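Local coordinates for methylaspartate ammonia-lyase (Citrobacter amalonaticus, PDB 1KKO), which catalyses the reversible anti elimination of ammonia from L-threo-3-methylaspartate to give mesaconate, using magnesium in an enolase-superfamily TIM barrel, at residues W158-V163 and A375-P380; I179-M184 and R212-W217; P233-D238 and K263-L268; Y347-K350 and E354-Q357. All coordinates share one frame; numbering follows the deposited sequence.

Interaction 1. Residues W158-V163 and A375-P380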
loop_
_atom_site.group_PDB
_atom_site.type_symbol
_atom_site.label_atom_id
_atom_site.label_comp_id
_atom_site.label_asym_id
_atom_site.label_seq_id
_atom_site.Cartn_x
_atom_site.Cartn_y
_atom_site.Cartn_z
ATOM N N TRP A 158 -8.223 27.418 -9.608
ATOM C CA TRP A 158 -7.608 27.508 -10.930
ATOM C C TRP A 158 -8.674 27.729 -11.991
ATOM O O TRP A 158 -8.365 27.775 -13.179
ATOM C CB TRP A 158 -6.828 26.238 -11.266
ATOM C CG TRP A 158 -5.428 26.244 -10.805
ATOM C CD1 TRP A 158 -4.328 26.527 -11.552
ATOM C CD2 TRP A 158 -4.954 25.939 -9.487
ATOM N NE1 TRP A 158 -3.194 26.405 -10.787
ATOM C CE2 TRP A 158 -3.552 26.047 -9.515
ATOM C CE3 TRP A 158 -5.571 25.565 -8.290
ATOM C CZ2 TRP A 158 -2.764 25.811 -8.395
ATOM C CZ3 TRP A 158 -4.783 25.331 -7.176
ATOM C CH2 TRP A 158 -3.401 25.449 -7.238
ATOM N N GLN A 159 -9.923 27.856 -11.563
ATOM C CA GLN A 159 -11.021 28.099 -12.496
ATOM C C GLN A 159 -11.035 27.029 -13.587
ATOM O O GLN A 159 -10.903 27.335 -14.782
ATOM C CB GLN A 159 -10.907 29.509 -13.100
ATOM C CG GLN A 159 -11.079 30.615 -12.073
ATOM C CD GLN A 159 -10.909 32.019 -12.635
ATOM O OE1 GLN A 159 -10.996 32.994 -11.893
ATOM N NE2 GLN A 159 -10.674 32.127 -13.939
ATOM N N LEU A 160 -11.169 25.767 -13.159
ATOM C CA LEU A 160 -11.192 24.609 -14.041
ATOM C C LEU A 160 -12.575 23.974 -14.004
ATOM O O LEU A 160 -13.253 24.042 -12.989
ATOM C CB LEU A 160 -10.148 23.576 -13.602
ATOM C CG LEU A 160 -8.756 24.125 -13.302
ATOM C CD1 LEU A 160 -7.842 22.990 -12.838
ATOM C CD2 LEU A 160 -8.141 24.792 -14.497
ATOM N N PRO A 161 -12.997 23.338 -15.090
ATOM C CA PRO A 161 -14.374 22.852 -15.183
ATOM C C PRO A 161 -14.717 21.690 -14.276
ATOM O O PRO A 161 -15.891 21.574 -13.942
ATOM C CB PRO A 161 -14.472 22.407 -16.639
ATOM C CG PRO A 161 -13.105 21.979 -16.931
ATOM C CD PRO A 161 -12.245 23.045 -16.324
ATOM N N CYS A 162 -13.751 20.849 -13.909
ATOM C CA CYS A 162 -14.000 19.720 -13.008
ATOM C C CYS A 162 -14.972 18.649 -13.530
ATOM O O CYS A 162 -15.802 18.151 -12.773
ATOM C CB CYS A 162 -14.496 20.220 -11.641
ATOM S SG CYS A 162 -13.349 19.899 -10.276
ATOM N N VAL A 163 -14.878 18.280 -14.805
ATOM C CA VAL A 163 -15.718 17.208 -15.342
ATOM C C VAL A 163 -15.202 15.868 -14.799
ATOM O O VAL A 163 -14.016 15.578 -14.945
ATOM C CB VAL A 163 -15.705 17.191 -16.894
ATOM C CG1 VAL A 163 -16.549 16.048 -17.427
ATOM C CG2 VAL A 163 -16.205 18.528 -17.442
ATOM N N ALA A 375 -4.869 15.361 -9.953
ATOM C CA ALA A 375 -5.011 14.857 -11.310
ATOM C C ALA A 375 -6.428 14.988 -11.825
ATOM O O ALA A 375 -6.658 15.357 -12.978
ATOM C CB ALA A 375 -4.556 13.412 -11.382
ATOM N N LEU A 376 -7.409 14.679 -10.994
ATOM C CA LEU A 376 -8.791 14.747 -11.433
ATOM C C LEU A 376 -9.163 16.158 -11.835
ATOM O O LEU A 376 -9.996 16.348 -12.724
ATOM C CB LEU A 376 -9.731 14.242 -10.349
ATOM C CG LEU A 376 -9.791 12.724 -10.207
ATOM C CD1 LEU A 376 -10.623 12.355 -8.997
ATOM C CD2 LEU A 376 -10.365 12.081 -11.475
ATOM N N ALA A 377 -8.545 17.138 -11.191
ATOM C CA ALA A 377 -8.783 18.538 -11.515
ATOM C C ALA A 377 -7.992 18.997 -12.739
ATOM O O ALA A 377 -8.549 19.599 -13.648
ATOM C CB ALA A 377 -8.440 19.415 -10.338
ATOM N N ALA A 378 -6.702 18.703 -12.770
ATOM C CA ALA A 378 -5.807 19.251 -13.787
ATOM C C ALA A 378 -5.789 18.508 -15.110
ATOM O O ALA A 378 -5.419 19.079 -16.129
ATOM C CB ALA A 378 -4.394 19.374 -13.218
ATOM N N ARG A 379 -6.114 17.220 -15.088
ATOM C CA ARG A 379 -6.260 16.403 -16.286
ATOM C C ARG A 379 -4.974 16.033 -17.000
ATOM O O ARG A 379 -4.819 16.273 -18.193
ATOM C CB ARG A 379 -7.211 17.080 -17.283
ATOM C CG ARG A 379 -8.528 17.509 -16.680
ATOM C CD ARG A 379 -9.185 16.452 -15.866
ATOM N NE ARG A 379 -9.354 15.233 -16.631
ATOM C CZ ARG A 379 -9.884 14.132 -16.137
ATOM N NH1 ARG A 379 -10.284 14.118 -14.867
ATOM N NH2 ARG A 379 -10.027 13.057 -16.898
ATOM N N PRO A 380 -4.042 15.406 -16.300
ATOM C CA PRO A 380 -2.862 14.895 -16.986
ATOM C C PRO A 380 -3.284 13.708 -17.861
ATOM O O PRO A 380 -4.357 13.140 -17.678
ATOM C CB PRO A 380 -1.971 14.422 -15.833
ATOM C CG PRO A 380 -2.964 14.020 -14.773
ATOM C CD PRO A 380 -4.021 15.097 -14.856
HETATM O O HOH W 1 -10.996 20.063 -14.892
HETATM O O HOH W 2 -12.664 14.598 -12.899
HETATM O O HOH W 3 -11.798 17.828 -13.882
#

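Interaction 2. Residues I179-M184 and R212-W217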
loop_
_atom_site.group_PDB
_atom_site.type_symbol
_atom_site.label_atom_id
_atom_site.label_comp_id
_atom_site.label_asym_id
_atom_site.label_seq_id
_atom_site.Cartn_x
_atom_site.Cartn_y
_atom_site.Cartn_z
ATOM N N ILE A 179 6.302 -11.245 -13.311
ATOM C CA ILE A 179 5.185 -11.466 -12.403
ATOM C C ILE A 179 4.284 -10.232 -12.296
ATOM O O ILE A 179 3.063 -10.361 -12.284
ATOM C CB ILE A 179 5.689 -11.863 -11.003
ATOM C CG1 ILE A 179 6.351 -13.248 -11.043
ATOM C CG2 ILE A 179 4.550 -11.800 -10.003
ATOM C CD1 ILE A 179 5.465 -14.356 -11.549
ATOM N N ALA A 180 4.870 -9.040 -12.225
ATOM C CA ALA A 180 4.053 -7.845 -12.052
ATOM C C ALA A 180 3.166 -7.589 -13.258
ATOM O O ALA A 180 2.069 -7.048 -13.121
ATOM C CB ALA A 180 4.917 -6.643 -11.747
ATOM N N VAL A 181 3.628 -7.977 -14.443
ATOM C CA VAL A 181 2.829 -7.829 -15.650
ATOM C C VAL A 181 1.551 -8.658 -15.535
ATOM O O VAL A 181 0.463 -8.194 -15.877
ATOM C CB VAL A 181 3.646 -8.202 -16.905
ATOM C CG1 VAL A 181 2.753 -8.461 -18.113
ATOM C CG2 VAL A 181 4.623 -7.090 -17.217
ATOM N N ASP A 182 1.674 -9.883 -15.037
ATOM C CA ASP A 182 0.494 -10.727 -14.850
ATOM C C ASP A 182 -0.496 -10.064 -13.900
ATOM O O ASP A 182 -1.700 -10.050 -14.163
ATOM C CB ASP A 182 0.871 -12.091 -14.284
ATOM C CG ASP A 182 1.651 -12.938 -15.253
ATOM O OD1 ASP A 182 1.774 -12.553 -16.436
ATOM O OD2 ASP A 182 2.184 -14.014 -14.891
ATOM N N LYS A 183 0.013 -9.519 -12.793
ATOM C CA LYS A 183 -0.828 -8.807 -11.840
ATOM C C LYS A 183 -1.569 -7.671 -12.520
ATOM O O LYS A 183 -2.766 -7.483 -12.335
ATOM C CB LYS A 183 0.018 -8.203 -10.722
ATOM C CG LYS A 183 0.613 -9.165 -9.730
ATOM C CD LYS A 183 1.280 -8.333 -8.645
ATOM C CE LYS A 183 1.878 -9.134 -7.510
ATOM N NZ LYS A 183 2.576 -8.181 -6.586
HETATM N N MSE A 184 -0.838 -6.916 -13.323
HETATM C CA MSE A 184 -1.391 -5.751 -13.993
HETATM C C MSE A 184 -2.446 -6.124 -15.024
HETATM O O MSE A 184 -3.450 -5.430 -15.161
HETATM C CB MSE A 184 -0.269 -4.940 -14.610
HETATM C CG MSE A 184 0.480 -4.168 -13.551
HETATM SE SE MSE A 184 2.037 -3.256 -14.212
HETATM C CE MSE A 184 3.127 -3.254 -12.649
ATOM N N ARG A 212 14.310 -5.774 -26.591
ATOM C CA ARG A 212 13.484 -6.151 -27.728
ATOM C C ARG A 212 12.668 -7.401 -27.405
ATOM O O ARG A 212 11.457 -7.453 -27.636
ATOM C CB ARG A 212 14.352 -6.422 -28.951
ATOM C CG ARG A 212 13.547 -6.867 -30.145
ATOM C CD ARG A 212 14.382 -7.189 -31.364
ATOM N NE ARG A 212 15.271 -6.080 -31.650
ATOM C CZ ARG A 212 14.885 -4.924 -32.165
ATOM N NH1 ARG A 212 13.611 -4.711 -32.486
ATOM N NH2 ARG A 212 15.781 -3.973 -32.362
ATOM N N GLU A 213 13.348 -8.393 -26.849
ATOM C CA GLU A 213 12.724 -9.655 -26.499
ATOM C C GLU A 213 11.706 -9.458 -25.375
ATOM O O GLU A 213 10.666 -10.110 -25.352
ATOM C CB GLU A 213 13.801 -10.680 -26.147
ATOM C CG GLU A 213 14.716 -10.928 -27.344
ATOM C CD GLU A 213 15.531 -12.199 -27.253
ATOM O OE1 GLU A 213 14.958 -13.247 -26.895
ATOM O OE2 GLU A 213 16.746 -12.147 -27.565
ATOM N N TYR A 214 12.000 -8.539 -24.461
ATOM C CA TYR A 214 11.059 -8.241 -23.388
ATOM C C TYR A 214 9.767 -7.598 -23.911
ATOM O O TYR A 214 8.670 -7.952 -23.472
ATOM C CB TYR A 214 11.697 -7.347 -22.330
ATOM C CG TYR A 214 10.705 -7.028 -21.236
ATOM C CD1 TYR A 214 10.356 -7.990 -20.296
ATOM C CD2 TYR A 214 10.069 -5.793 -21.176
ATOM C CE1 TYR A 214 9.427 -7.725 -19.320
ATOM C CE2 TYR A 214 9.149 -5.521 -20.196
ATOM C CZ TYR A 214 8.822 -6.491 -19.277
ATOM O OH TYR A 214 7.889 -6.204 -18.302
ATOM N N VAL A 215 9.878 -6.651 -24.841
ATOM C CA VAL A 215 8.688 -6.004 -25.371
ATOM C C VAL A 215 7.797 -7.043 -26.039
ATOM O O VAL A 215 6.573 -7.011 -25.904
ATOM C CB VAL A 215 9.017 -4.864 -26.350
ATOM C CG1 VAL A 215 7.750 -4.276 -26.924
ATOM C CG2 VAL A 215 9.805 -3.770 -25.648
ATOM N N ARG A 216 8.417 -7.969 -26.766
ATOM C CA ARG A 216 7.672 -9.022 -27.439
ATOM C C ARG A 216 6.995 -9.930 -26.420
ATOM O O ARG A 216 5.831 -10.306 -26.583
ATOM C CB ARG A 216 8.606 -9.836 -28.338
ATOM C CG ARG A 216 7.897 -10.915 -29.139
ATOM C CD ARG A 216 6.832 -10.382 -30.056
ATOM N NE ARG A 216 5.781 -11.360 -30.298
ATOM C CZ ARG A 216 5.110 -11.468 -31.436
ATOM N NH1 ARG A 216 5.370 -10.650 -32.450
ATOM N NH2 ARG A 216 4.172 -12.397 -31.555
ATOM N N TRP A 217 7.734 -10.284 -25.374
ATOM C CA TRP A 217 7.187 -11.117 -24.316
ATOM C C TRP A 217 5.994 -10.409 -23.686
ATOM O O TRP A 217 4.964 -11.015 -23.412
ATOM C CB TRP A 217 8.225 -11.411 -23.238
ATOM C CG TRP A 217 7.618 -12.191 -22.132
ATOM C CD1 TRP A 217 7.485 -13.545 -22.065
ATOM C CD2 TRP A 217 6.972 -11.669 -20.968
ATOM N NE1 TRP A 217 6.826 -13.903 -20.915
ATOM C CE2 TRP A 217 6.499 -12.768 -20.222
ATOM C CE3 TRP A 217 6.767 -10.382 -20.459
ATOM C CZ2 TRP A 217 5.823 -12.618 -19.011
ATOM C CZ3 TRP A 217 6.096 -10.238 -19.261
ATOM C CH2 TRP A 217 5.641 -11.348 -18.547
#

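Interaction 3. Residues P233-D238 and K263-L268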
loop_
_atom_site.group_PDB
_atom_site.type_symbol
_atom_site.label_atom_id
_atom_site.label_comp_id
_atom_site.label_asym_id
_atom_site.label_seq_id
_atom_site.Cartn_x
_atom_site.Cartn_y
_atom_site.Cartn_z
ATOM N N PRO A 233 -3.979 -2.055 -23.630
ATOM C CA PRO A 233 -3.230 -1.080 -22.834
ATOM C C PRO A 233 -2.063 -0.462 -23.581
ATOM O O PRO A 233 -1.641 -0.931 -24.634
ATOM C CB PRO A 233 -2.697 -1.928 -21.684
ATOM C CG PRO A 233 -2.500 -3.245 -22.314
ATOM C CD PRO A 233 -3.722 -3.430 -23.172
ATOM N N THR A 234 -1.543 0.608 -23.003
ATOM C CA THR A 234 -0.342 1.254 -23.514
ATOM C C THR A 234 0.878 0.707 -22.797
ATOM O O THR A 234 0.827 0.445 -21.596
ATOM C CB THR A 234 -0.454 2.760 -23.292
ATOM O OG1 THR A 234 -1.416 3.277 -24.214
ATOM C CG2 THR A 234 0.841 3.501 -23.612
ATOM N N LEU A 235 1.966 0.524 -23.538
ATOM C CA LEU A 235 3.228 0.069 -22.972
ATOM C C LEU A 235 4.116 1.270 -22.695
ATOM O O LEU A 235 4.255 2.160 -23.528
ATOM C CB LEU A 235 3.925 -0.894 -23.927
ATOM C CG LEU A 235 3.055 -2.046 -24.435
ATOM C CD1 LEU A 235 3.911 -2.976 -25.286
ATOM C CD2 LEU A 235 2.398 -2.790 -23.277
ATOM N N HIS A 236 4.711 1.297 -21.510
ATOM C CA HIS A 236 5.557 2.410 -21.088
ATOM C C HIS A 236 6.687 1.764 -20.308
ATOM O O HIS A 236 6.468 1.123 -19.278
ATOM C CB HIS A 236 4.708 3.364 -20.251
ATOM C CG HIS A 236 5.419 4.550 -19.681
ATOM N ND1 HIS A 236 4.763 5.736 -19.441
ATOM C CD2 HIS A 236 6.683 4.719 -19.228
ATOM C CE1 HIS A 236 5.595 6.585 -18.865
ATOM N NE2 HIS A 236 6.766 5.992 -18.719
ATOM N N ILE A 237 7.895 1.889 -20.843
ATOM C CA ILE A 237 9.076 1.264 -20.280
ATOM C C ILE A 237 10.137 2.324 -20.037
ATOM O O ILE A 237 10.392 3.157 -20.899
ATOM C CB ILE A 237 9.590 0.173 -21.242
ATOM C CG1 ILE A 237 8.560 -0.966 -21.334
ATOM C CG2 ILE A 237 10.960 -0.339 -20.801
ATOM C CD1 ILE A 237 8.807 -1.960 -22.468
ATOM N N ASP A 238 10.723 2.300 -18.840
ATOM C CA ASP A 238 11.749 3.256 -18.431
ATOM C C ASP A 238 13.107 2.584 -18.533
ATOM O O ASP A 238 13.358 1.542 -17.900
ATOM C CB ASP A 238 11.499 3.698 -16.988
ATOM C CG ASP A 238 12.348 4.889 -16.553
ATOM O OD1 ASP A 238 13.359 5.266 -17.218
ATOM O OD2 ASP A 238 12.037 5.505 -15.500
ATOM N N LYS A 263 7.329 -2.638 -33.679
ATOM C CA LYS A 263 6.810 -3.918 -34.154
ATOM C C LYS A 263 6.603 -4.918 -33.022
ATOM O O LYS A 263 5.664 -5.713 -33.057
ATOM C CB LYS A 263 7.746 -4.523 -35.204
ATOM N N GLU A 264 7.470 -4.873 -32.017
ATOM C CA GLU A 264 7.415 -5.837 -30.924
ATOM C C GLU A 264 6.188 -5.610 -30.028
ATOM O O GLU A 264 5.781 -6.509 -29.293
ATOM C CB GLU A 264 8.697 -5.785 -30.087
ATOM C CG GLU A 264 9.995 -5.746 -30.886
ATOM C CD GLU A 264 10.194 -6.940 -31.807
ATOM O OE1 GLU A 264 11.077 -6.855 -32.690
ATOM O OE2 GLU A 264 9.487 -7.957 -31.650
ATOM N N ALA A 265 5.598 -4.420 -30.116
ATOM C CA ALA A 265 4.442 -4.066 -29.292
ATOM C C ALA A 265 3.119 -4.600 -29.844
ATOM O O ALA A 265 2.089 -4.514 -29.172
ATOM C CB ALA A 265 4.371 -2.564 -29.109
ATOM N N GLN A 266 3.145 -5.131 -31.070
ATOM C CA GLN A 266 1.965 -5.734 -31.699
ATOM C C GLN A 266 0.708 -4.859 -31.652
ATOM O O GLN A 266 -0.382 -5.332 -31.328
ATOM C CB GLN A 266 1.679 -7.102 -31.082
ATOM C CG GLN A 266 2.839 -8.057 -31.228
ATOM C CD GLN A 266 2.521 -9.456 -30.769
ATOM O OE1 GLN A 266 1.933 -10.236 -31.518
ATOM N NE2 GLN A 266 2.930 -9.795 -29.550
ATOM N N GLY A 267 0.860 -3.581 -31.978
ATOM C CA GLY A 267 -0.279 -2.685 -32.044
ATOM C C GLY A 267 -0.581 -1.896 -30.778
ATOM O O GLY A 267 -1.381 -0.972 -30.807
ATOM N N LEU A 268 0.047 -2.263 -29.664
ATOM C CA LEU A 268 -0.132 -1.537 -28.412
ATOM C C LEU A 268 0.763 -0.303 -28.471
ATOM O O LEU A 268 1.924 -0.418 -28.846
ATOM C CB LEU A 268 0.260 -2.428 -27.231
ATOM C CG LEU A 268 -0.491 -3.763 -27.145
ATOM C CD1 LEU A 268 0.041 -4.646 -26.024
ATOM C CD2 LEU A 268 -1.976 -3.535 -26.975
#

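Interaction 4. Residues Y347-K350 and E354-Q357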
loop_
_atom_site.group_PDB
_atom_site.type_symbol
_atom_site.label_atom_id
_atom_site.label_comp_id
_atom_site.label_asym_id
_atom_site.label_seq_id
_atom_site.Cartn_x
_atom_site.Cartn_y
_atom_site.Cartn_z
ATOM N N TYR A 347 0.246 23.756 -17.950
ATOM C CA TYR A 347 1.189 24.321 -18.912
ATOM C C TYR A 347 1.425 23.320 -20.030
ATOM O O TYR A 347 1.417 23.672 -21.219
ATOM C CB TYR A 347 2.518 24.699 -18.232
ATOM C CG TYR A 347 3.391 25.535 -19.128
ATOM C CD1 TYR A 347 3.301 26.910 -19.106
ATOM C CD2 TYR A 347 4.285 24.954 -19.996
ATOM C CE1 TYR A 347 4.084 27.694 -19.928
ATOM C CE2 TYR A 347 5.050 25.718 -20.842
ATOM C CZ TYR A 347 4.953 27.089 -20.798
ATOM O OH TYR A 347 5.738 27.857 -21.632
ATOM N N CYS A 348 1.634 22.060 -19.667
ATOM C CA CYS A 348 1.819 21.011 -20.662
ATOM C C CYS A 348 0.606 20.929 -21.567
ATOM O O CYS A 348 0.733 20.931 -22.798
ATOM C CB CYS A 348 2.032 19.653 -19.995
ATOM S SG CYS A 348 3.640 19.465 -19.191
ATOM N N ASN A 349 -0.575 20.849 -20.963
ATOM C CA ASN A 349 -1.805 20.704 -21.736
ATOM C C ASN A 349 -2.016 21.858 -22.716
ATOM O O ASN A 349 -2.429 21.642 -23.845
ATOM C CB ASN A 349 -3.026 20.558 -20.817
ATOM C CG ASN A 349 -3.048 19.234 -20.066
ATOM O OD1 ASN A 349 -2.230 18.372 -20.319
ATOM N ND2 ASN A 349 -4.010 19.073 -19.160
ATOM N N LYS A 350 -1.719 23.072 -22.278
ATOM C CA LYS A 350 -1.900 24.249 -23.119
ATOM C C LYS A 350 -1.000 24.199 -24.317
ATOM O O LYS A 350 -1.379 24.650 -25.402
ATOM C CB LYS A 350 -1.598 25.520 -22.322
ATOM C CG LYS A 350 -1.754 26.806 -23.137
ATOM C CD LYS A 350 -1.605 28.028 -22.247
ATOM C CE LYS A 350 -1.584 29.311 -23.052
ATOM N NZ LYS A 350 -1.079 30.479 -22.271
ATOM N N GLU A 354 2.299 16.045 -23.532
ATOM C CA GLU A 354 1.549 15.096 -22.718
ATOM C C GLU A 354 2.107 15.151 -21.298
ATOM O O GLU A 354 3.317 15.014 -21.074
ATOM C CB GLU A 354 1.635 13.681 -23.277
ATOM C CG GLU A 354 0.974 13.554 -24.637
ATOM C CD GLU A 354 1.074 12.165 -25.229
ATOM O OE1 GLU A 354 1.408 11.216 -24.494
ATOM O OE2 GLU A 354 0.808 12.014 -26.444
ATOM N N ALA A 355 1.216 15.379 -20.342
ATOM C CA ALA A 355 1.595 15.451 -18.936
ATOM C C ALA A 355 1.439 14.094 -18.262
ATOM O O ALA A 355 0.351 13.540 -18.224
ATOM C CB ALA A 355 0.754 16.477 -18.242
ATOM N N TYR A 356 2.546 13.564 -17.766
ATOM C CA TYR A 356 2.548 12.327 -16.986
ATOM C C TYR A 356 2.751 12.739 -15.524
ATOM O O TYR A 356 3.827 13.187 -15.128
ATOM C CB TYR A 356 3.636 11.367 -17.504
ATOM C CG TYR A 356 4.043 10.259 -16.568
ATOM C CD1 TYR A 356 3.153 9.697 -15.645
ATOM C CD2 TYR A 356 5.348 9.788 -16.599
ATOM C CE1 TYR A 356 3.578 8.686 -14.792
ATOM C CE2 TYR A 356 5.769 8.782 -15.749
ATOM C CZ TYR A 356 4.890 8.252 -14.846
ATOM O OH TYR A 356 5.328 7.285 -13.976
ATOM N N GLN A 357 1.675 12.662 -14.740
ATOM C CA GLN A 357 1.740 13.009 -13.324
ATOM C C GLN A 357 2.260 11.781 -12.603
ATOM O O GLN A 357 1.532 10.824 -12.336
ATOM C CB GLN A 357 0.382 13.440 -12.798
ATOM C CG GLN A 357 0.475 14.099 -11.433
ATOM C CD GLN A 357 -0.863 14.444 -10.865
ATOM O OE1 GLN A 357 -1.604 15.236 -11.444
ATOM N NE2 GLN A 357 -1.183 13.855 -9.718
HETATM O O HOH W 4 -1.583 15.711 -20.672
#

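Interaction 1. Residues W158-V163 and A375-P380
L160 makes the apolar part of this contact, laying one branch against the C-terminal end of helix 365-378. Its CD1 lies 3.6 Å from A377 O and 4.4 Å from A377 CB. With CG anti to the carbonyl carbon and CD1 extended beyond it (chi2 178°), the branch reaches toward the last turn, where small A377 and A378 allow a close approach. The loop itself starts at Q159, whose positive phi closes helix 150-157 in a Schellman motif, and C162 is tied back to that helix by a disulfide to C155. The segment thus leads toward strand 169-170, the first strand of the TIM barrel, while R379, also at positive phi, ends helix 365-378. Polar contact across the gap runs through water. One water accepts from C162 N at 3.0 Å and donates to A377 O at 2.8 Å, a carbonyl of the last helical turn. Two more lie between V163 O and L376 O. The R379 chain, bent at chi2 and chi3, curls back until NH1 donates to L376 O (3.1 Å, N-H...O angle 166°), with the oxygen in the guanidinium plane. NH1 also bonds E165 O, further along the loop.

Interaction 2. Residues I179-M184 and R212-W217
V181 meets two aromatic side chains of helix 209-225, and the contact between the segments is one of packing, with no hydrogen bond across it. Its CG1 lies 4.0 Å from W217 CZ3, and CB is as close to the same atom, so the valine rests against the six-membered end of the indole. The two side chains approach from opposite directions. W217 has CG anti to its backbone N (chi1 176°), which carries the long ring out across the gap; V181 is short and branched, and both its methyls touch the indole. Nearest backbones are well apart, 10.2 Å between V181 CA and W217 CA, a span that large rings can bridge. Both helices belong to the C-terminal TIM-barrel part of the enzyme: helix 179-186 follows strand 169-170, and helix 209-225 follows strand 191-194, whose P193 touches both V181 and Y214. One methyl reaches a polar group as well: V181 CG2 sits 3.6 Å from Y214 OH. That hydroxyl is hydrogen-bonded to R177 O, just ahead of the first helix, so the buried group has a partner of its own. W217 also meets Y178 edge-to-face, while D182 pairs with R221 and accepts from F32 N of the second subunit.

Interaction 3. Residues P233-D238 and K263-L268
Strand 234-238 faces a type I' beta turn running from A265 to L268, closed by L268 N donating to A265 O at 3.1 Å, and no backbone hydrogen bond joins the two segments. Q266 and G267 occupy the turn's two central positions with positive phi; at the backbone angles of G267 (phi 93°) a CB would lie against the preceding carbonyl O, which suits glycine. The turn brings A265 and L268 together on the side facing the strand. L235 fits against both. Its CD1 reaches A265 CB at 3.9 Å, and its CG lies 4.0 Å from L268 CB, while CD2 approaches L268 CD1 at 4.1 Å. Both leucines hold CG anti to the carbonyl carbon, chi1 -51° in L235 and -57° in L268, and their side chains meet at a slant. Alanine suits its place because its single methyl meets the end of the leucine directly. L268 also leans on P233: its CB and CD2 are each 3.5 Å from P233 O, and CD2 lies 4.2 Å from the proline CD. This carbonyl oxygen is buried under the leucine and has no hydrogen-bonding partner in the model. Further along the strand, D238 is a magnesium ligand, and H236 bonds E273, another ligand of the metal. Strand 234-238 lies in the parallel barrel sheet between strands 191-194 and 270-273; the turn follows helix 251-260 and leads into strand 270-273, while helix 209-225 adds I222 against L235 and V215 against E264.

Interaction 4. Residues Y347-K350 and E354-Q357
C348 packs on A355 methylene to methyl, with the two CB atoms 3.8 Å apart. The backbones come close here, C348 CA lying 5.8 Å from A355 CA, and two small residues suit so narrow a gap: each points its CB at the other segment, and neither carries a bulky branch into the space between. The cysteine side chain also touches V328 of strand 327-330, M353 and I316. This is the return limb of a beta-alpha-beta unit, in which strand 327-330, helix 339-351 and strand 354-357 follow one another, the two strands lying parallel and adjacent in the TIM barrel. Only three residues separate the segments, so the chain turns sharply and the start of the strand lies against the last turns of the helix. N349, next along the helix, adds a polar link at the more exposed side, where an asparagine amide is useful for offering an acceptor and a donor side by side. Its OD1 lies 4.1 Å from A355 CB and accepts from a water at 2.8 Å, and that water in turn accepts from A355 N, also at 2.8 Å. The water thus relays the A355 N-H to the asparagine oxygen. The other end of the same amide is used as well: ND2 donates to R379 O, just beyond helix 365-378.

How the interactions relate
All four contacts lie in the C-terminal TIM-barrel part of the chain. Interaction 1 joins the loop leading into the first barrel strand to the end of helix 365-378, late in the chain, and interactions 2, 3 and 4 follow one another in the sequence between its segments. They form two neighbouring pairs. The centres of interactions 2 and 3 are 10 Å apart, linked by helix 209-225 leading into strand 234-238 and by V215 packing on I237; those of interactions 1 and 4 are 12 Å apart, where P380 packs on A355. The centres of interactions 1 and 2 are 33 Å apart. Interactions 3 and 4 share the parallel sheet and meet through the H236 and Y356 rings, inside the barrel that carries the magnesium ligands.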